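Local coordinates for protein aminotransferase class-III (Sphaerobacter thermophilus DSM 20745, PDB 6K8H) that belongs to the class-III aminotransferases, is also known as an omega-transaminase, and holds (5-hydroxy-4,6-dimethylpyridin-3-yl)methyl dihydrogen phosphate in its pocket, at residues Arg146-Asp151 / Ser193-Pro198; Asp174-Ala179 / Glu206-Gln211; Ala352-Val357 / Ala432-Phe437. All coordinates share one frame; numbering follows the deposited sequence.

Interaction 1. Residues Arg146-Asp151 / Ser193-Pro198; sequences RIAKFD and SVVVLP
Ile147-Phe150 and Val194-Leu197 run side by side as parallel strands, their axes 30° apart, at one margin of the mixed sheet of the large domain in this fold type I aminotransferase. Strand 194-197 is outermost within the chain. Bonding alternates as parallel pairing demands: Ile147 O accepts from Val195 N (2.9 Å), Val195 O from Lys149 N, Lys149 O from Leu197 N (2.8 Å), and Leu197 O from Asp151 N. Ile147 N to Ser193 O, at 3.3 Å, is a weak start to the ladder.

Beta-branched and aliphatic residues suit these buried strands. Ala148, Val195, Phe150 and Leu197 share one face, which helix 202-211 helps to cover and neighbouring strand 216-221 continues; small Ala148 lets Leu197 CD1 approach its CB to 3.7 Å. On the other face Lys149 CG lies 3.8 Å from Val194 CG1, while the buried NZ is bonded to the backbone oxygens of Cys153, Ala161 and Val163. Asp151 CB rests on Val196 CG1, and its OD2 bonds to Ser167 and Tyr386. With CG beside its backbone N (chi1 -70°), Phe150 brings one ring face over Leu197, whose CB lies 3.9 Å from the ring centroid in a CH-pi contact.

Interaction 2. Residues Asp174-Ala179 / Glu206-Gln211; sequences DGFPVA and ERLIEQ
Phe176 and Leu208 form the tight centre of this contact between an irregular loop and helix 202-211. Leu208 CG stands almost directly above the middle of the phenyl ring, 3.7 Å from its centroid and 11° off the normal, and its methyls spread over that same face: CD1 meets Phe176 CD1 at 3.5 Å and CD2 meets Phe176 CD2 at 3.6 Å. A branched leucine suits a flat aromatic face because its fork spans it. The loop is braced by an Asx turn, in which Asp174 OD1 accepts from Phe176 N (3.0 Å), approached from above the carboxylate plane.

Toward solvent the fit is looser and wetter. Arg207, exposed and bent at chi3 (-83°), turns one guanidinium face to Phe176 CE1, the planes 44° apart and so not stacked, while Asp203 takes its NH2 in a salt bridge. One water links Arg207 NH1 (2.8 Å) to Asp174 O and sits over the ring face opposite Leu208; another joins Asp174 OD2 to Gln211 OE1, weakly at 3.3 Å on the glutamine side.

Beneath this surface, Leu208 also packs on Leu197 and Pro177 on Val196, so the loop and the helix both lean on edge strand 194-197.

Interaction 3. Residues Ala352-Val357 / Ala432-Phe437; sequences AGVEEV and AFVDAF
Val354, Val434 and Phe437 carry most of this contact, in which two long helices of the C-terminal small domain, 337-361 and 427-445, pack side by side. Over these short segments the helices run in nearly the same direction, 19° apart with axes 9.4 Å from each other, and the meeting is wholly apolar: no hydrogen bond crosses it.

Val354 divides its two methyls between the aromatics. CG1, anti to the backbone N (chi1 169°), approaches Phe437 CE2 at 3.8 Å and makes an off-centre CH-pi contact with that ring, the valine set roughly perpendicular to the phenylalanine side chain. CG2 points instead at the edge of the Phe433 ring, lying in its plane 3.8 Å from CE1. A beta-branched residue suits this spot, since a single short side chain can serve two rings.

Val434 faces the thin part of the opposing helix. Glycine suits position 353 because a CB there would point toward the other helix and clash with Val434 CG2, which comes within 4.1 Å of Gly353 CA, while CG1 reaches Gly353 O. CG1 also meets Val357 CG2 at 3.6 Å, the two valines lying alongside and pointing oppositely.

Phe437 is long enough to span the gap between the helices and is buried there. Ile376 of strand 373-377 touches Val354, Phe433 and Phe437, so the pair of helices rests on the small antiparallel sheet; Phe433 also meets Phe374 edge-to-face. Nearer the root of its ring, Phe437 CD2 lies 3.6 Å from Val357 CG1.

Overall arrangement
From the N terminus, the chain leaves strand 146-150, passes helix 159-162 and the loop holding 174-179, then returns through helix 188-192 to strand 194-197, where interaction 1 closes. It continues into helix 202-211, and interaction 2 closes back on the loop. The segments of these two contacts alternate, so their loops cross, joining sheet margin, excursion and next helix of the large domain; the centres of interactions 1 and 2 lie about 8 Å apart. Interaction 3 follows in series, closing a 74-residue loop and tying helix 337-361 to the C-terminal helix 427-445. Its centre lies about 38 Å from that of interaction 1 and 40 Å from that of interaction 2.

Interaction 1. Residues Arg146-Asp151 / Ser193-Pro198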
loop_
_atom_site.group_PDB
_atom_site.type_symbol
_atom_site.label_atom_id
_atom_site.label_comp_id
_atom_site.label_asym_id
_atom_site.label_seq_id
_atom_site.Cartn_x
_atom_site.Cartn_y
_atom_site.Cartn_z
ATOM N N ARG B 146 17.687 12.787 -7.142
ATOM C CA ARG B 146 18.110 11.407 -7.354
ATOM C C ARG B 146 18.247 10.638 -6.041
ATOM O O ARG B 146 18.400 11.206 -4.959
ATOM C CB ARG B 146 19.441 11.352 -8.103
ATOM C CG ARG B 146 19.371 11.946 -9.487
ATOM C CD ARG B 146 20.680 11.818 -10.217
ATOM N NE ARG B 146 20.491 12.137 -11.627
ATOM C CZ ARG B 146 21.438 12.045 -12.554
ATOM N NH1 ARG B 146 22.658 11.646 -12.217
ATOM N NH2 ARG B 146 21.162 12.362 -13.817
ATOM N N ILE B 147 18.232 9.309 -6.161
ATOM C CA ILE B 147 18.504 8.430 -5.035
ATOM C C ILE B 147 19.521 7.386 -5.471
ATOM O O ILE B 147 19.711 7.122 -6.659
ATOM C CB ILE B 147 17.232 7.732 -4.504
ATOM C CG1 ILE B 147 16.815 6.622 -5.473
ATOM C CG2 ILE B 147 16.113 8.758 -4.284
ATOM C CD1 ILE B 147 15.756 5.688 -4.943
ATOM N N ALA B 148 20.174 6.790 -4.481
ATOM C CA ALA B 148 21.091 5.687 -4.693
ATOM C C ALA B 148 20.552 4.463 -3.972
ATOM O O ALA B 148 20.001 4.573 -2.872
ATOM C CB ALA B 148 22.499 6.026 -4.186
ATOM N N LYS B 149 20.693 3.311 -4.610
ATOM C CA LYS B 149 20.384 2.017 -3.992
ATOM C C LYS B 149 21.429 1.015 -4.450
ATOM O O LYS B 149 22.281 1.331 -5.278
ATOM C CB LYS B 149 18.977 1.534 -4.346
ATOM C CG LYS B 149 18.767 1.350 -5.839
ATOM C CD LYS B 149 17.546 0.504 -6.077
ATOM C CE LYS B 149 17.810 -0.938 -5.724
ATOM N NZ LYS B 149 16.743 -1.821 -6.274
ATOM N N PHE B 150 21.359 -0.208 -3.931
ATOM C CA PHE B 150 22.390 -1.208 -4.177
ATOM C C PHE B 150 21.920 -2.266 -5.173
ATOM O O PHE B 150 20.779 -2.731 -5.117
ATOM C CB PHE B 150 22.845 -1.834 -2.850
ATOM C CG PHE B 150 23.629 -0.870 -1.998
ATOM C CD1 PHE B 150 22.983 0.045 -1.179
ATOM C CD2 PHE B 150 25.014 -0.812 -2.097
ATOM C CE1 PHE B 150 23.707 0.976 -0.430
ATOM C CE2 PHE B 150 25.744 0.105 -1.347
ATOM C CZ PHE B 150 25.086 1.000 -0.508
ATOM N N ASP B 151 22.826 -2.628 -6.080
ATOM C CA ASP B 151 22.561 -3.590 -7.146
ATOM C C ASP B 151 22.019 -4.910 -6.600
ATOM O O ASP B 151 22.528 -5.452 -5.612
ATOM C CB ASP B 151 23.857 -3.832 -7.914
ATOM C CG ASP B 151 23.627 -4.461 -9.262
ATOM O OD1 ASP B 151 22.542 -4.264 -9.836
ATOM O OD2 ASP B 151 24.539 -5.139 -9.769
ATOM N N SER B 193 17.634 8.514 -13.035
ATOM C CA SER B 193 17.570 9.126 -11.707
ATOM C C SER B 193 18.080 8.231 -10.573
ATOM O O SER B 193 18.074 8.678 -9.426
ATOM C CB SER B 193 16.145 9.571 -11.383
ATOM O OG SER B 193 15.349 8.431 -11.094
ATOM N N VAL B 194 18.481 6.984 -10.831
ATOM C CA VAL B 194 18.869 6.056 -9.766
ATOM C C VAL B 194 20.347 5.714 -9.932
ATOM O O VAL B 194 20.770 5.274 -11.007
ATOM C CB VAL B 194 18.000 4.782 -9.750
ATOM C CG1 VAL B 194 18.441 3.854 -8.617
ATOM C CG2 VAL B 194 16.545 5.152 -9.580
ATOM N N VAL B 195 21.132 5.972 -8.888
ATOM C CA VAL B 195 22.550 5.619 -8.843
ATOM C C VAL B 195 22.671 4.253 -8.173
ATOM O O VAL B 195 22.312 4.103 -6.998
ATOM C CB VAL B 195 23.363 6.680 -8.076
ATOM C CG1 VAL B 195 24.845 6.254 -7.946
ATOM C CG2 VAL B 195 23.257 8.051 -8.733
ATOM N N VAL B 196 23.196 3.266 -8.901
ATOM C CA VAL B 196 23.264 1.881 -8.425
ATOM C C VAL B 196 24.671 1.598 -7.907
ATOM O O VAL B 196 25.646 1.647 -8.665
ATOM C CB VAL B 196 22.874 0.883 -9.529
ATOM C CG1 VAL B 196 22.788 -0.517 -8.947
ATOM C CG2 VAL B 196 21.524 1.267 -10.157
ATOM N N LEU B 197 24.772 1.281 -6.612
ATOM C CA LEU B 197 25.985 1.085 -5.838
ATOM C C LEU B 197 26.273 -0.397 -5.639
ATOM O O LEU B 197 25.371 -1.238 -5.712
ATOM C CB LEU B 197 25.869 1.764 -4.466
ATOM C CG LEU B 197 25.331 3.199 -4.428
ATOM C CD1 LEU B 197 24.979 3.590 -3.008
ATOM C CD2 LEU B 197 26.351 4.151 -5.007
ATOM N N PRO B 198 27.538 -0.755 -5.393
ATOM C CA PRO B 198 27.874 -2.161 -5.101
ATOM C C PRO B 198 27.829 -2.504 -3.614
ATOM O O PRO B 198 28.603 -1.946 -2.821
ATOM C CB PRO B 198 29.298 -2.299 -5.658
ATOM C CG PRO B 198 29.885 -0.902 -5.554
ATOM C CD PRO B 198 28.726 0.079 -5.646
#

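Interaction 2. Residues Asp174-Ala179 / Glu206-Gln211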
loop_
_atom_site.group_PDB
_atom_site.type_symbol
_atom_site.label_atom_id
_atom_site.label_comp_id
_atom_site.label_asym_id
_atom_site.label_seq_id
_atom_site.Cartn_x
_atom_site.Cartn_y
_atom_site.Cartn_z
ATOM N N ASP B 174 32.522 1.776 -17.040
ATOM C CA ASP B 174 33.189 2.434 -15.924
ATOM C C ASP B 174 33.483 1.488 -14.765
ATOM O O ASP B 174 34.111 1.915 -13.788
ATOM C CB ASP B 174 32.352 3.628 -15.436
ATOM C CG ASP B 174 30.915 3.251 -15.082
ATOM O OD1 ASP B 174 30.596 2.045 -15.007
ATOM O OD2 ASP B 174 30.092 4.172 -14.880
ATOM N N GLY B 175 33.067 0.224 -14.849
ATOM C CA GLY B 175 33.292 -0.723 -13.777
ATOM C C GLY B 175 32.269 -0.700 -12.660
ATOM O O GLY B 175 32.417 -1.461 -11.694
ATOM N N PHE B 176 31.227 0.125 -12.765
ATOM C CA PHE B 176 30.186 0.246 -11.757
ATOM C C PHE B 176 28.956 -0.550 -12.174
ATOM O O PHE B 176 28.808 -0.912 -13.346
ATOM C CB PHE B 176 29.806 1.720 -11.564
ATOM C CG PHE B 176 30.929 2.573 -11.053
ATOM C CD1 PHE B 176 31.619 2.217 -9.905
ATOM C CD2 PHE B 176 31.298 3.733 -11.728
ATOM C CE1 PHE B 176 32.654 3.001 -9.433
ATOM C CE2 PHE B 176 32.332 4.529 -11.266
ATOM C CZ PHE B 176 33.015 4.161 -10.113
ATOM N N PRO B 177 28.046 -0.844 -11.240
ATOM C CA PRO B 177 26.826 -1.566 -11.614
ATOM C C PRO B 177 25.988 -0.759 -12.597
ATOM O O PRO B 177 26.113 0.463 -12.701
ATOM C CB PRO B 177 26.099 -1.762 -10.274
ATOM C CG PRO B 177 27.176 -1.659 -9.240
ATOM C CD PRO B 177 28.117 -0.620 -9.786
ATOM N N VAL B 178 25.128 -1.473 -13.338
ATOM C CA VAL B 178 24.260 -0.908 -14.372
ATOM C C VAL B 178 22.867 -0.677 -13.800
ATOM O O VAL B 178 22.335 -1.531 -13.078
ATOM C CB VAL B 178 24.184 -1.842 -15.601
ATOM C CG1 VAL B 178 23.111 -1.368 -16.591
ATOM C CG2 VAL B 178 25.532 -1.953 -16.294
ATOM N N ALA B 179 22.266 0.454 -14.177
ATOM C CA ALA B 179 20.876 0.736 -13.774
ATOM C C ALA B 179 20.029 -0.039 -14.783
ATOM O O ALA B 179 19.974 0.368 -15.945
ATOM C CB ALA B 179 20.603 2.215 -13.844
ATOM N N GLU B 206 31.798 4.629 -2.347
ATOM C CA GLU B 206 32.256 5.984 -2.062
ATOM C C GLU B 206 32.514 6.762 -3.342
ATOM O O GLU B 206 32.131 7.933 -3.444
ATOM C CB GLU B 206 33.513 5.942 -1.190
ATOM C CG GLU B 206 33.229 5.611 0.267
ATOM C CD GLU B 206 34.443 5.787 1.166
ATOM O OE1 GLU B 206 35.586 5.708 0.656
ATOM O OE2 GLU B 206 34.250 6.010 2.383
ATOM N N ARG B 207 33.148 6.131 -4.336
ATOM C CA ARG B 207 33.440 6.856 -5.570
ATOM C C ARG B 207 32.153 7.302 -6.264
ATOM O O ARG B 207 32.067 8.431 -6.771
ATOM C CB ARG B 207 34.288 5.991 -6.504
ATOM C CG ARG B 207 35.747 5.780 -6.066
ATOM C CD ARG B 207 36.511 4.946 -7.109
ATOM N NE ARG B 207 36.290 3.510 -6.930
ATOM C CZ ARG B 207 36.166 2.623 -7.923
ATOM N NH1 ARG B 207 36.231 3.024 -9.190
ATOM N NH2 ARG B 207 35.969 1.330 -7.645
ATOM N N LEU B 208 31.131 6.438 -6.273
ATOM C CA LEU B 208 29.865 6.804 -6.904
ATOM C C LEU B 208 29.131 7.896 -6.127
ATOM O O LEU B 208 28.571 8.819 -6.731
ATOM C CB LEU B 208 28.987 5.566 -7.062
ATOM C CG LEU B 208 29.349 4.719 -8.280
ATOM C CD1 LEU B 208 28.737 3.327 -8.157
ATOM C CD2 LEU B 208 28.880 5.396 -9.559
ATOM N N ILE B 209 29.104 7.805 -4.802
ATOM C CA ILE B 209 28.421 8.873 -4.016
ATOM C C ILE B 209 29.155 10.208 -4.216
ATOM O O ILE B 209 28.490 11.222 -4.440
ATOM C CB ILE B 209 28.297 8.468 -2.538
ATOM C CG1 ILE B 209 27.280 7.335 -2.382
ATOM C CG2 ILE B 209 27.946 9.674 -1.689
ATOM C CD1 ILE B 209 27.311 6.638 -1.061
ATOM N N GLU B 210 30.483 10.157 -4.239
ATOM C CA GLU B 210 31.314 11.378 -4.381
ATOM C C GLU B 210 30.990 12.058 -5.715
ATOM O O GLU B 210 30.778 13.261 -5.730
ATOM C CB GLU B 210 32.777 10.947 -4.333
ATOM C CG GLU B 210 33.619 11.817 -3.432
ATOM C CD GLU B 210 33.651 13.232 -3.948
ATOM O OE1 GLU B 210 33.344 13.401 -5.124
ATOM O OE2 GLU B 210 33.975 14.149 -3.179
ATOM N N GLN B 211 30.867 11.253 -6.763
ATOM C CA GLN B 211 30.588 11.672 -8.154
ATOM C C GLN B 211 29.210 12.337 -8.249
ATOM O O GLN B 211 29.083 13.275 -9.034
ATOM C CB GLN B 211 30.650 10.425 -9.033
ATOM C CG GLN B 211 30.267 10.660 -10.480
ATOM C CD GLN B 211 30.690 9.521 -11.374
ATOM O OE1 GLN B 211 30.276 9.433 -12.526
ATOM N NE2 GLN B 211 31.547 8.657 -10.856
HETATM O O HOH W 1 34.895 1.270 -10.973
HETATM O O HOH W 2 30.840 7.041 -14.733
#

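Interaction 3. Residues Ala352-Val357 / Ala432-Phe437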
loop_
_atom_site.group_PDB
_atom_site.type_symbol
_atom_site.label_atom_id
_atom_site.label_comp_id
_atom_site.label_asym_id
_atom_site.label_seq_id
_atom_site.Cartn_x
_atom_site.Cartn_y
_atom_site.Cartn_z
ATOM N N ALA B 352 23.429 -24.539 12.601
ATOM C CA ALA B 352 24.477 -25.518 12.885
ATOM C C ALA B 352 24.067 -26.918 12.440
ATOM O O ALA B 352 24.891 -27.669 11.892
ATOM C CB ALA B 352 24.819 -25.509 14.375
ATOM N N GLY B 353 22.801 -27.287 12.657
ATOM C CA GLY B 353 22.345 -28.593 12.214
ATOM C C GLY B 353 22.450 -28.761 10.709
ATOM O O GLY B 353 22.873 -29.815 10.217
ATOM N N VAL B 354 22.084 -27.717 9.960
ATOM C CA VAL B 354 22.178 -27.784 8.506
ATOM C C VAL B 354 23.635 -27.877 8.060
ATOM O O VAL B 354 23.968 -28.613 7.117
ATOM C CB VAL B 354 21.474 -26.572 7.868
ATOM C CG1 VAL B 354 21.803 -26.496 6.391
ATOM C CG2 VAL B 354 19.968 -26.658 8.088
ATOM N N GLU B 355 24.526 -27.122 8.706
ATOM C CA GLU B 355 25.939 -27.214 8.344
ATOM C C GLU B 355 26.463 -28.621 8.591
ATOM O O GLU B 355 27.244 -29.152 7.793
ATOM C CB GLU B 355 26.770 -26.194 9.125
ATOM C CG GLU B 355 26.593 -24.754 8.664
ATOM C CD GLU B 355 27.179 -23.751 9.652
ATOM O OE1 GLU B 355 27.561 -24.172 10.771
ATOM O OE2 GLU B 355 27.241 -22.544 9.321
ATOM N N GLU B 356 26.037 -29.247 9.689
ATOM C CA GLU B 356 26.468 -30.616 9.954
ATOM C C GLU B 356 25.914 -31.590 8.918
ATOM O O GLU B 356 26.616 -32.520 8.514
ATOM C CB GLU B 356 26.069 -31.037 11.371
ATOM C CG GLU B 356 26.280 -32.527 11.676
ATOM C CD GLU B 356 27.747 -32.965 11.634
ATOM O OE1 GLU B 356 28.641 -32.099 11.495
ATOM O OE2 GLU B 356 28.008 -34.188 11.741
ATOM N N VAL B 357 24.664 -31.391 8.469
ATOM C CA VAL B 357 24.092 -32.259 7.430
ATOM C C VAL B 357 24.896 -32.141 6.142
ATOM O O VAL B 357 25.216 -33.143 5.490
ATOM C CB VAL B 357 22.606 -31.917 7.181
ATOM C CG1 VAL B 357 22.114 -32.532 5.865
ATOM C CG2 VAL B 357 21.740 -32.385 8.326
ATOM N N ALA B 432 12.948 -31.264 13.177
ATOM C CA ALA B 432 12.194 -31.719 12.014
ATOM C C ALA B 432 12.730 -31.080 10.739
ATOM O O ALA B 432 12.886 -31.756 9.714
ATOM C CB ALA B 432 10.702 -31.420 12.186
ATOM N N PHE B 433 13.033 -29.776 10.785
ATOM C CA PHE B 433 13.630 -29.140 9.617
ATOM C C PHE B 433 14.949 -29.810 9.236
ATOM O O PHE B 433 15.166 -30.154 8.067
ATOM C CB PHE B 433 13.852 -27.639 9.848
ATOM C CG PHE B 433 14.406 -26.949 8.643
ATOM C CD1 PHE B 433 15.778 -26.925 8.406
ATOM C CD2 PHE B 433 13.554 -26.388 7.702
ATOM C CE1 PHE B 433 16.300 -26.326 7.275
ATOM C CE2 PHE B 433 14.058 -25.782 6.559
ATOM C CZ PHE B 433 15.435 -25.745 6.344
ATOM N N VAL B 434 15.844 -30.007 10.209
ATOM C CA VAL B 434 17.178 -30.522 9.884
ATOM C C VAL B 434 17.088 -31.944 9.321
ATOM O O VAL B 434 17.764 -32.288 8.332
ATOM C CB VAL B 434 18.100 -30.453 11.116
ATOM C CG1 VAL B 434 19.419 -31.191 10.849
ATOM C CG2 VAL B 434 18.378 -29.001 11.487
ATOM N N ASP B 435 16.241 -32.784 9.925
ATOM C CA ASP B 435 16.046 -34.145 9.418
ATOM C C ASP B 435 15.478 -34.139 8.002
ATOM O O ASP B 435 15.934 -34.903 7.129
ATOM C CB ASP B 435 15.122 -34.923 10.356
ATOM C CG ASP B 435 15.773 -35.229 11.702
ATOM O OD1 ASP B 435 16.997 -35.001 11.846
ATOM O OD2 ASP B 435 15.063 -35.705 12.613
ATOM N N ALA B 436 14.469 -33.289 7.756
ATOM C CA ALA B 436 13.877 -33.211 6.425
ATOM C C ALA B 436 14.874 -32.703 5.400
ATOM O O ALA B 436 14.835 -33.127 4.241
ATOM C CB ALA B 436 12.637 -32.325 6.451
ATOM N N PHE B 437 15.764 -31.794 5.799
ATOM C CA PHE B 437 16.775 -31.289 4.878
ATOM C C PHE B 437 17.758 -32.385 4.506
ATOM O O PHE B 437 18.147 -32.505 3.338
ATOM C CB PHE B 437 17.519 -30.088 5.484
ATOM C CG PHE B 437 18.630 -29.568 4.606
ATOM C CD1 PHE B 437 18.343 -28.802 3.487
ATOM C CD2 PHE B 437 19.956 -29.861 4.881
ATOM C CE1 PHE B 437 19.351 -28.346 2.659
ATOM C CE2 PHE B 437 20.977 -29.399 4.044
ATOM C CZ PHE B 437 20.669 -28.648 2.939
#